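Local coordinates for type IV secretion protein Dot (Legionella pneumophila, PDB 6KS5) that acts as a deubiquitinase that regulates the association of polyubiquitin with the Legionella phagosome, at residues 104-112 and 210-218; 133-142 and 158-169. All coordinates share one frame; numbering follows the deposited sequence.

In the fold
From the N terminus, the chain passes strand 20-21 and helices 29-40 and 61-65 before helix 95-112, whose end supplies the first half of contact 1. The next 97 residues, largely helical and without strand, lead through helix 193-214 to segment 210-218, which closes the long loop. Contact 2 falls wholly within that excursion. It closes a much shorter loop, with 15 residues between its segments, by bringing helix 130-140 onto helices 155-160 and 162-173. The two centres lie about 22 Å apart, yet His212 packs against Ala160. Contact 1 is the more central; helix 193-214 gives its C-terminal end to contact 1, while its earlier Ile197 and Tyr200 pack on contact 2.

Contact 1: residues 104-112 and 210-218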
loop_
_atom_site.group_PDB
_atom_site.type_symbol
_atom_site.label_atom_id
_atom_site.label_comp_id
_atom_site.label_asym_id
_atom_site.label_seq_id
_atom_site.Cartn_x
_atom_site.Cartn_y
_atom_site.Cartn_z
ATOM N N LEU A 104 6.431 -3.330 7.958
ATOM C CA LEU A 104 5.962 -4.703 8.107
ATOM C C LEU A 104 4.583 -4.887 7.487
ATOM O O LEU A 104 4.295 -5.938 6.901
ATOM C CB LEU A 104 5.950 -5.088 9.581
ATOM C CG LEU A 104 7.256 -4.773 10.309
ATOM C CD1 LEU A 104 7.016 -4.371 11.760
ATOM C CD2 LEU A 104 8.178 -5.968 10.217
ATOM N N LEU A 105 3.726 -3.866 7.582
ATOM C CA LEU A 105 2.394 -3.967 6.994
ATOM C C LEU A 105 2.467 -4.007 5.476
ATOM O O LEU A 105 1.676 -4.707 4.837
ATOM C CB LEU A 105 1.521 -2.804 7.457
ATOM C CG LEU A 105 1.068 -2.817 8.917
ATOM C CD1 LEU A 105 0.671 -1.425 9.366
ATOM C CD2 LEU A 105 -0.077 -3.795 9.115
ATOM N N ARG A 106 3.414 -3.273 4.880
ATOM C CA ARG A 106 3.535 -3.269 3.424
ATOM C C ARG A 106 3.796 -4.668 2.885
ATOM O O ARG A 106 3.338 -5.009 1.787
ATOM C CB ARG A 106 4.645 -2.312 2.984
ATOM C CG ARG A 106 4.996 -2.434 1.507
ATOM C CD ARG A 106 5.988 -1.383 1.042
ATOM N NE ARG A 106 5.392 -0.059 0.904
ATOM C CZ ARG A 106 4.568 0.297 -0.076
ATOM N NH1 ARG A 106 4.219 -0.578 -1.009
ATOM N NH2 ARG A 106 4.087 1.530 -0.119
ATOM N N GLU A 107 4.515 -5.492 3.643
ATOM C CA GLU A 107 4.804 -6.852 3.226
ATOM C C GLU A 107 3.888 -7.883 3.868
ATOM O O GLU A 107 3.818 -9.012 3.378
ATOM C CB GLU A 107 6.266 -7.199 3.536
ATOM C CG GLU A 107 7.260 -6.144 3.054
ATOM C CD GLU A 107 8.696 -6.656 2.980
ATOM O OE1 GLU A 107 8.918 -7.867 3.191
ATOM O OE2 GLU A 107 9.606 -5.845 2.699
ATOM N N TRP A 108 3.172 -7.526 4.932
ATOM C CA TRP A 108 2.299 -8.492 5.592
ATOM C C TRP A 108 1.013 -8.712 4.803
ATOM O O TRP A 108 0.623 -9.858 4.545
ATOM C CB TRP A 108 1.976 -8.022 7.012
ATOM C CG TRP A 108 1.108 -8.964 7.779
ATOM C CD1 TRP A 108 1.518 -10.012 8.546
ATOM C CD2 TRP A 108 -0.323 -8.945 7.859
ATOM N NE1 TRP A 108 0.433 -10.649 9.101
ATOM C CE2 TRP A 108 -0.709 -10.015 8.693
ATOM C CE3 TRP A 108 -1.314 -8.131 7.306
ATOM C CZ2 TRP A 108 -2.043 -10.290 8.986
ATOM C CZ3 TRP A 108 -2.638 -8.406 7.600
ATOM C CH2 TRP A 108 -2.989 -9.477 8.431
ATOM N N PHE A 109 0.339 -7.625 4.422
ATOM C CA PHE A 109 -0.925 -7.730 3.695
ATOM C C PHE A 109 -0.831 -8.588 2.440
ATOM O O PHE A 109 -1.702 -9.452 2.253
ATOM C CB PHE A 109 -1.446 -6.324 3.362
ATOM C CG PHE A 109 -2.278 -5.715 4.447
ATOM C CD1 PHE A 109 -3.584 -6.129 4.651
ATOM C CD2 PHE A 109 -1.755 -4.728 5.267
ATOM C CE1 PHE A 109 -4.358 -5.568 5.653
ATOM C CE2 PHE A 109 -2.519 -4.162 6.273
ATOM C CZ PHE A 109 -3.824 -4.581 6.466
ATOM N N PRO A 110 0.168 -8.428 1.560
ATOM C CA PRO A 110 0.204 -9.288 0.364
ATOM C C PRO A 110 0.333 -10.770 0.682
ATOM O O PRO A 110 -0.319 -11.587 0.019
ATOM C CB PRO A 110 1.415 -8.752 -0.412
ATOM C CG PRO A 110 1.522 -7.336 0.020
ATOM C CD PRO A 110 1.191 -7.369 1.480
ATOM N N THR A 111 1.135 -11.149 1.685
ATOM C CA THR A 111 1.190 -12.558 2.062
ATOM C C THR A 111 -0.134 -13.067 2.610
ATOM O O THR A 111 -0.322 -14.285 2.688
ATOM C CB THR A 111 2.277 -12.824 3.106
ATOM O OG1 THR A 111 1.787 -12.469 4.406
ATOM C CG2 THR A 111 3.536 -12.042 2.803
ATOM N N GLN A 112 -1.049 -12.181 2.985
ATOM C CA GLN A 112 -2.349 -12.617 3.463
ATOM C C GLN A 112 -3.376 -12.733 2.348
ATOM O O GLN A 112 -4.455 -13.291 2.580
ATOM C CB GLN A 112 -2.865 -11.664 4.549
ATOM N N CYS A 210 0.325 -9.614 -6.152
ATOM C CA CYS A 210 0.660 -9.547 -4.740
ATOM C C CYS A 210 2.155 -9.299 -4.554
ATOM O O CYS A 210 2.563 -8.627 -3.605
ATOM C CB CYS A 210 0.182 -10.825 -4.054
ATOM S SG CYS A 210 -1.577 -11.073 -4.303
ATOM N N GLN A 211 2.985 -9.774 -5.476
ATOM C CA GLN A 211 4.421 -9.528 -5.356
ATOM C C GLN A 211 4.772 -8.067 -5.614
ATOM O O GLN A 211 5.782 -7.571 -5.099
ATOM C CB GLN A 211 5.177 -10.448 -6.314
ATOM C CG GLN A 211 4.945 -11.906 -6.000
ATOM C CD GLN A 211 5.852 -12.836 -6.780
ATOM O OE1 GLN A 211 5.908 -12.795 -8.014
ATOM N NE2 GLN A 211 6.559 -13.696 -6.062
ATOM N N HIS A 212 3.952 -7.358 -6.387
ATOM C CA HIS A 212 4.237 -5.966 -6.701
ATOM C C HIS A 212 3.756 -5.017 -5.618
ATOM O O HIS A 212 4.403 -3.992 -5.380
ATOM C CB HIS A 212 3.605 -5.584 -8.041
ATOM C CG HIS A 212 4.046 -4.252 -8.560
ATOM N ND1 HIS A 212 5.373 -3.919 -8.715
ATOM C CD2 HIS A 212 3.337 -3.172 -8.964
ATOM C CE1 HIS A 212 5.463 -2.692 -9.195
ATOM N NE2 HIS A 212 4.243 -2.216 -9.355
ATOM N N LEU A 213 2.645 -5.340 -4.950
ATOM C CA LEU A 213 2.156 -4.494 -3.868
ATOM C C LEU A 213 3.102 -4.469 -2.679
ATOM O O LEU A 213 3.056 -3.523 -1.884
ATOM C CB LEU A 213 0.784 -4.971 -3.396
ATOM C CG LEU A 213 -0.364 -4.947 -4.396
ATOM C CD1 LEU A 213 -1.506 -5.798 -3.881
ATOM C CD2 LEU A 213 -0.803 -3.516 -4.627
ATOM N N ALA A 214 3.936 -5.489 -2.521
ATOM C CA ALA A 214 4.745 -5.602 -1.319
ATOM C C ALA A 214 6.120 -4.970 -1.457
ATOM O O ALA A 214 6.746 -4.669 -0.436
ATOM C CB ALA A 214 4.895 -7.069 -0.914
ATOM N N LYS A 215 6.605 -4.761 -2.678
ATOM C CA LYS A 215 7.900 -4.124 -2.838
ATOM C C LYS A 215 7.798 -2.630 -2.526
ATOM O O LYS A 215 6.734 -2.022 -2.685
ATOM C CB LYS A 215 8.447 -4.346 -4.247
ATOM C CG LYS A 215 7.491 -4.039 -5.373
ATOM C CD LYS A 215 8.024 -4.549 -6.715
ATOM C CE LYS A 215 8.426 -6.019 -6.642
ATOM N NZ LYS A 215 8.475 -6.653 -7.995
ATOM N N PRO A 216 8.880 -2.022 -2.048
ATOM C CA PRO A 216 8.822 -0.615 -1.641
ATOM C C PRO A 216 8.608 0.306 -2.832
ATOM O O PRO A 216 8.765 -0.070 -3.994
ATOM C CB PRO A 216 10.185 -0.374 -0.989
ATOM C CG PRO A 216 11.072 -1.417 -1.577
ATOM C CD PRO A 216 10.199 -2.617 -1.775
ATOM N N GLN A 217 8.235 1.544 -2.513
ATOM C CA GLN A 217 8.014 2.627 -3.467
ATOM C C GLN A 217 6.834 2.381 -4.408
ATOM O O GLN A 217 6.566 3.214 -5.281
ATOM C CB GLN A 217 9.282 2.924 -4.282
ATOM N N VAL A 218 6.101 1.282 -4.249
ATOM C CA VAL A 218 4.878 1.044 -5.014
ATOM C C VAL A 218 3.715 1.654 -4.243
ATOM O O VAL A 218 3.438 1.252 -3.105
ATOM C CB VAL A 218 4.650 -0.457 -5.259
ATOM C CG1 VAL A 218 3.214 -0.725 -5.702
ATOM C CG2 VAL A 218 5.631 -0.997 -6.291
#
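Arg106 and Pro110, in the last turns of helix 95-112, pack onto the end of helix 193-214 in a buried, nearly antiparallel helix contact about 7 Å from the centre of the molecule. The axes of the short segments lie 8.4 Å apart at 169°, and Ala214 CA makes a CA-H...O contact with Arg106 O at 3.5 Å. One turn on, Pro110 provides the apolar part: its CG meets Ala214 CB at 3.5 Å and Leu213 CB at 4.2 Å. Arg106 works past the helix end. With CG anti to the backbone N (chi1 170°) and a bend at chi3, its chain runs by Ala214 O and delivers NH1 to a lone pair of Val218 O at 2.9 Å, though the bond is bent (137° at the hydrogen). NH2 adds a weak bond to the same oxygen, at the close of the type II turn 215-218. NE bonds Asn28 OD1, directly before helix 29-40, probably close to the active site if, as in OTU-type cysteine deubiquitinases, the catalytic cysteine begins that helix; the Glu107 carboxylate turns to Ser60. The arrangement is antiparallel helix packing with an arginine bridging the post-helix turn.

Contact 2: residues 133-142 and 158-169; sequences AFKNYKEYRS and YEANEAFLEYFY
Helices 133-140 and 162-169 cross at -52° with axes 9.4 Å apart, and the CA atoms converge from 7.2 Å at Phe134 and Leu165 to 4.9 Å at Lys138 and Tyr169. Leu165 fills the wider end by serving two rings: its CD2 sits over the face of Phe134, 3.5 Å from the centroid, while its CB lies over Tyr137, 4.1 Å from that centroid, both as CH-pi contacts. The edge of Tyr137 then points at the face of Tyr158 in a T-shaped pair, centroids 4.7 Å apart and planes at 79°. Tyr158 OH donates to Ala133 O, which also accepts the helical bond from Tyr137 N; the Tyr158 bond is modelled very short, so its exact geometry is doubtful. Glu166 OE2 gathers two of the polar contacts. The Glu166 chain, bent at chi2, brings OE2 to Tyr137 OH at 2.8 Å, and the same oxygen forms a salt bridge with Arg141 NE. Carboxylate and guanidinium planes stand 59° apart with OE1 over the guanidinium face, a detail that remains tentative. At the narrow end Arg141 CB covers one face of Tyr169, whose edge meets Lys138 O, and Lys138 CE rests 3.4 Å from Phe168 CZ. Outside the pair, Leu149 of helix 146-150 touches Arg141 and Tyr158. Helix 193-214 also packs here, where Ile197 meets Phe134 and Phe168, and Tyr200 stacks on Phe164 and bonds Asn161, joining this outlying helical cluster to the long helix.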
loop_
_atom_site.group_PDB
_atom_site.type_symbol
_atom_site.label_atom_id
_atom_site.label_comp_id
_atom_site.label_asym_id
_atom_site.label_seq_id
_atom_site.Cartn_x
_atom_site.Cartn_y
_atom_site.Cartn_z
ATOM N N ALA A 133 -10.663 -3.360 -15.610
ATOM C CA ALA A 133 -9.405 -2.630 -15.702
ATOM C C ALA A 133 -8.615 -3.053 -16.929
ATOM O O ALA A 133 -8.035 -2.210 -17.625
ATOM C CB ALA A 133 -8.575 -2.840 -14.434
ATOM N N PHE A 134 -8.596 -4.355 -17.223
ATOM C CA PHE A 134 -7.855 -4.840 -18.380
ATOM C C PHE A 134 -8.519 -4.405 -19.675
ATOM O O PHE A 134 -7.861 -3.864 -20.572
ATOM C CB PHE A 134 -7.734 -6.360 -18.322
ATOM C CG PHE A 134 -6.612 -6.846 -17.448
ATOM C CD1 PHE A 134 -6.087 -6.037 -16.453
ATOM C CD2 PHE A 134 -6.082 -8.108 -17.625
ATOM C CE1 PHE A 134 -5.060 -6.481 -15.651
ATOM C CE2 PHE A 134 -5.054 -8.557 -16.830
ATOM C CZ PHE A 134 -4.544 -7.745 -15.840
ATOM N N LYS A 135 -9.826 -4.635 -19.795
ATOM C CA LYS A 135 -10.539 -4.177 -20.979
ATOM C C LYS A 135 -10.335 -2.684 -21.195
ATOM O O LYS A 135 -10.031 -2.245 -22.312
ATOM C CB LYS A 135 -12.023 -4.513 -20.852
ATOM C CG LYS A 135 -12.326 -5.985 -21.057
ATOM C CD LYS A 135 -13.814 -6.251 -21.044
ATOM C CE LYS A 135 -14.132 -7.509 -20.259
ATOM N NZ LYS A 135 -15.591 -7.800 -20.276
ATOM N N ASN A 136 -10.470 -1.891 -20.129
ATOM C CA ASN A 136 -10.171 -0.468 -20.222
ATOM C C ASN A 136 -8.745 -0.236 -20.694
ATOM O O ASN A 136 -8.494 0.659 -21.507
ATOM C CB ASN A 136 -10.390 0.212 -18.871
ATOM C CG ASN A 136 -11.848 0.360 -18.526
ATOM O OD1 ASN A 136 -12.708 0.293 -19.399
ATOM N ND2 ASN A 136 -12.136 0.568 -17.246
ATOM N N TYR A 137 -7.796 -1.029 -20.189
ATOM C CA TYR A 137 -6.404 -0.869 -20.595
ATOM C C TYR A 137 -6.245 -1.038 -22.099
ATOM O O TYR A 137 -5.468 -0.318 -22.736
ATOM C CB TYR A 137 -5.521 -1.871 -19.850
ATOM C CG TYR A 137 -4.042 -1.610 -20.003
ATOM C CD1 TYR A 137 -3.336 -2.106 -21.087
ATOM C CD2 TYR A 137 -3.353 -0.869 -19.060
ATOM C CE1 TYR A 137 -1.983 -1.863 -21.226
ATOM C CE2 TYR A 137 -2.005 -0.619 -19.187
ATOM C CZ TYR A 137 -1.322 -1.117 -20.271
ATOM O OH TYR A 137 0.027 -0.869 -20.403
ATOM N N LYS A 138 -6.981 -1.979 -22.689
ATOM C CA LYS A 138 -6.786 -2.269 -24.104
ATOM C C LYS A 138 -7.329 -1.152 -24.985
ATOM O O LYS A 138 -6.636 -0.669 -25.885
ATOM C CB LYS A 138 -7.440 -3.600 -24.462
ATOM C CG LYS A 138 -7.328 -3.940 -25.935
ATOM C CD LYS A 138 -8.494 -4.782 -26.406
ATOM C CE LYS A 138 -8.981 -5.722 -25.323
ATOM N NZ LYS A 138 -9.833 -6.801 -25.906
ATOM N N GLU A 139 -8.574 -0.731 -24.752
ATOM C CA GLU A 139 -9.157 0.298 -25.612
ATOM C C GLU A 139 -8.599 1.686 -25.314
ATOM O O GLU A 139 -8.476 2.510 -26.233
ATOM C CB GLU A 139 -10.680 0.311 -25.482
ATOM C CG GLU A 139 -11.339 -1.017 -25.845
ATOM C CD GLU A 139 -11.650 -1.144 -27.328
ATOM O OE1 GLU A 139 -11.918 -2.286 -27.776
ATOM O OE2 GLU A 139 -11.627 -0.108 -28.036
ATOM N N TYR A 140 -8.255 1.967 -24.050
ATOM C CA TYR A 140 -7.733 3.285 -23.710
ATOM C C TYR A 140 -6.309 3.488 -24.207
ATOM O O TYR A 140 -5.920 4.628 -24.483
ATOM C CB TYR A 140 -7.770 3.499 -22.202
ATOM C CG TYR A 140 -9.118 3.883 -21.619
ATOM C CD1 TYR A 140 -10.199 4.194 -22.436
ATOM C CD2 TYR A 140 -9.304 3.933 -20.236
ATOM C CE1 TYR A 140 -11.432 4.543 -21.895
ATOM C CE2 TYR A 140 -10.524 4.277 -19.688
ATOM C CZ TYR A 140 -11.587 4.581 -20.518
ATOM O OH TYR A 140 -12.805 4.926 -19.969
ATOM N N ARG A 141 -5.529 2.419 -24.345
ATOM C CA ARG A 141 -4.138 2.588 -24.735
ATOM C C ARG A 141 -3.966 2.937 -26.206
ATOM O O ARG A 141 -2.839 3.217 -26.627
ATOM C CB ARG A 141 -3.344 1.326 -24.413
ATOM C CG ARG A 141 -1.928 1.606 -23.957
ATOM C CD ARG A 141 -1.138 0.324 -23.819
ATOM N NE ARG A 141 0.298 0.570 -23.794
ATOM C CZ ARG A 141 1.047 0.683 -24.882
ATOM N NH1 ARG A 141 0.493 0.576 -26.079
ATOM N NH2 ARG A 141 2.350 0.905 -24.771
ATOM N N SER A 142 -5.041 2.934 -26.997
ATOM C CA SER A 142 -4.881 3.320 -28.391
ATOM C C SER A 142 -4.517 4.786 -28.543
ATOM O O SER A 142 -4.096 5.190 -29.630
ATOM C CB SER A 142 -6.148 2.999 -29.184
ATOM O OG SER A 142 -6.023 1.717 -29.788
ATOM N N TYR A 158 -1.690 -2.298 -13.177
ATOM C CA TYR A 158 -1.195 -2.191 -14.543
ATOM C C TYR A 158 0.306 -2.444 -14.620
ATOM O O TYR A 158 0.806 -2.877 -15.665
ATOM C CB TYR A 158 -1.539 -0.814 -15.115
ATOM C CG TYR A 158 -3.000 -0.652 -15.475
ATOM C CD1 TYR A 158 -3.890 -1.702 -15.328
ATOM C CD2 TYR A 158 -3.487 0.550 -15.972
ATOM C CE1 TYR A 158 -5.220 -1.560 -15.658
ATOM C CE2 TYR A 158 -4.817 0.700 -16.311
ATOM C CZ TYR A 158 -5.676 -0.360 -16.148
ATOM O OH TYR A 158 -7.001 -0.223 -16.477
ATOM N N GLU A 159 1.039 -2.184 -13.534
ATOM C CA GLU A 159 2.481 -2.398 -13.551
ATOM C C GLU A 159 2.839 -3.854 -13.284
ATOM O O GLU A 159 3.771 -4.387 -13.895
ATOM C CB GLU A 159 3.161 -1.492 -12.529
ATOM C CG GLU A 159 3.824 -0.288 -13.161
ATOM C CD GLU A 159 5.018 0.213 -12.369
ATOM O OE1 GLU A 159 5.567 1.276 -12.733
ATOM O OE2 GLU A 159 5.401 -0.451 -11.380
ATOM N N ALA A 160 2.109 -4.513 -12.382
ATOM C CA ALA A 160 2.414 -5.903 -12.071
ATOM C C ALA A 160 2.233 -6.796 -13.293
ATOM O O ALA A 160 3.059 -7.680 -13.548
ATOM C CB ALA A 160 1.539 -6.387 -10.915
ATOM N N ASN A 161 1.167 -6.576 -14.066
ATOM C CA ASN A 161 0.863 -7.382 -15.245
ATOM C C ASN A 161 1.166 -6.631 -16.539
ATOM O O ASN A 161 0.454 -6.770 -17.536
ATOM C CB ASN A 161 -0.590 -7.840 -15.233
ATOM C CG ASN A 161 -1.040 -8.312 -13.873
ATOM O OD1 ASN A 161 -0.735 -9.426 -13.454
ATOM N ND2 ASN A 161 -1.772 -7.458 -13.166
ATOM N N GLU A 162 2.240 -5.840 -16.538
ATOM C CA GLU A 162 2.570 -5.028 -17.705
ATOM C C GLU A 162 2.837 -5.888 -18.933
ATOM O O GLU A 162 2.386 -5.562 -20.039
ATOM C CB GLU A 162 3.782 -4.151 -17.405
ATOM C CG GLU A 162 4.160 -3.196 -18.529
ATOM C CD GLU A 162 4.647 -1.858 -18.007
ATOM O OE1 GLU A 162 4.124 -1.418 -16.961
ATOM O OE2 GLU A 162 5.541 -1.246 -18.635
ATOM N N ALA A 163 3.572 -6.989 -18.762
ATOM C CA ALA A 163 3.952 -7.807 -19.908
ATOM C C ALA A 163 2.734 -8.433 -20.573
ATOM O O ALA A 163 2.603 -8.398 -21.801
ATOM C CB ALA A 163 4.946 -8.883 -19.475
ATOM N N PHE A 164 1.824 -9.004 -19.780
ATOM C CA PHE A 164 0.637 -9.621 -20.362
ATOM C C PHE A 164 -0.282 -8.573 -20.977
ATOM O O PHE A 164 -0.887 -8.813 -22.028
ATOM C CB PHE A 164 -0.108 -10.437 -19.305
ATOM C CG PHE A 164 -1.498 -10.842 -19.717
ATOM C CD1 PHE A 164 -1.707 -11.993 -20.457
ATOM C CD2 PHE A 164 -2.597 -10.069 -19.367
ATOM C CE1 PHE A 164 -2.982 -12.364 -20.840
ATOM C CE2 PHE A 164 -3.872 -10.433 -19.748
ATOM C CZ PHE A 164 -4.064 -11.582 -20.483
ATOM N N LEU A 165 -0.406 -7.409 -20.337
ATOM C CA LEU A 165 -1.306 -6.387 -20.859
ATOM C C LEU A 165 -0.784 -5.804 -22.166
ATOM O O LEU A 165 -1.563 -5.560 -23.093
ATOM C CB LEU A 165 -1.520 -5.286 -19.819
ATOM C CG LEU A 165 -2.568 -5.592 -18.741
ATOM C CD1 LEU A 165 -2.493 -4.596 -17.586
ATOM C CD2 LEU A 165 -3.970 -5.628 -19.334
ATOM N N GLU A 166 0.530 -5.582 -22.268
ATOM C CA GLU A 166 1.092 -5.093 -23.525
ATOM C C GLU A 166 0.904 -6.112 -24.638
ATOM O O GLU A 166 0.536 -5.757 -25.766
ATOM C CB GLU A 166 2.569 -4.758 -23.354
ATOM C CG GLU A 166 2.811 -3.371 -22.793
ATOM C CD GLU A 166 1.994 -2.306 -23.501
ATOM O OE1 GLU A 166 2.075 -2.219 -24.747
ATOM O OE2 GLU A 166 1.265 -1.562 -22.805
ATOM N N TYR A 167 1.149 -7.385 -24.339
ATOM C CA TYR A 167 0.798 -8.430 -25.288
ATOM C C TYR A 167 -0.700 -8.416 -25.571
ATOM O O TYR A 167 -1.119 -8.537 -26.724
ATOM C CB TYR A 167 1.246 -9.790 -24.756
ATOM C CG TYR A 167 1.001 -10.921 -25.720
ATOM C CD1 TYR A 167 1.823 -11.111 -26.825
ATOM C CD2 TYR A 167 -0.052 -11.798 -25.526
ATOM C CE1 TYR A 167 1.596 -12.145 -27.711
ATOM C CE2 TYR A 167 -0.287 -12.833 -26.403
ATOM C CZ TYR A 167 0.534 -13.002 -27.494
ATOM O OH TYR A 167 0.283 -14.036 -28.361
ATOM N N PHE A 168 -1.517 -8.237 -24.527
ATOM C CA PHE A 168 -2.969 -8.185 -24.697
ATOM C C PHE A 168 -3.384 -7.030 -25.600
ATOM O O PHE A 168 -4.306 -7.167 -26.411
ATOM C CB PHE A 168 -3.641 -8.063 -23.329
ATOM C CG PHE A 168 -5.143 -8.154 -23.364
ATOM C CD1 PHE A 168 -5.782 -9.004 -24.246
ATOM C CD2 PHE A 168 -5.912 -7.407 -22.483
ATOM C CE1 PHE A 168 -7.162 -9.098 -24.266
ATOM C CE2 PHE A 168 -7.297 -7.492 -22.497
ATOM C CZ PHE A 168 -7.922 -8.344 -23.393
ATOM N N TYR A 169 -2.708 -5.886 -25.482
ATOM C CA TYR A 169 -3.101 -4.716 -26.256
ATOM C C TYR A 169 -2.835 -4.924 -27.741
ATOM O O TYR A 169 -3.765 -4.942 -28.557
ATOM C CB TYR A 169 -2.359 -3.479 -25.747
ATOM C CG TYR A 169 -2.441 -2.299 -26.686
ATOM C CD1 TYR A 169 -3.636 -1.613 -26.865
ATOM C CD2 TYR A 169 -1.325 -1.865 -27.387
ATOM C CE1 TYR A 169 -3.717 -0.532 -27.724
ATOM C CE2 TYR A 169 -1.395 -0.785 -28.247
ATOM C CZ TYR A 169 -2.592 -0.123 -28.412
ATOM O OH TYR A 169 -2.665 0.955 -29.266
#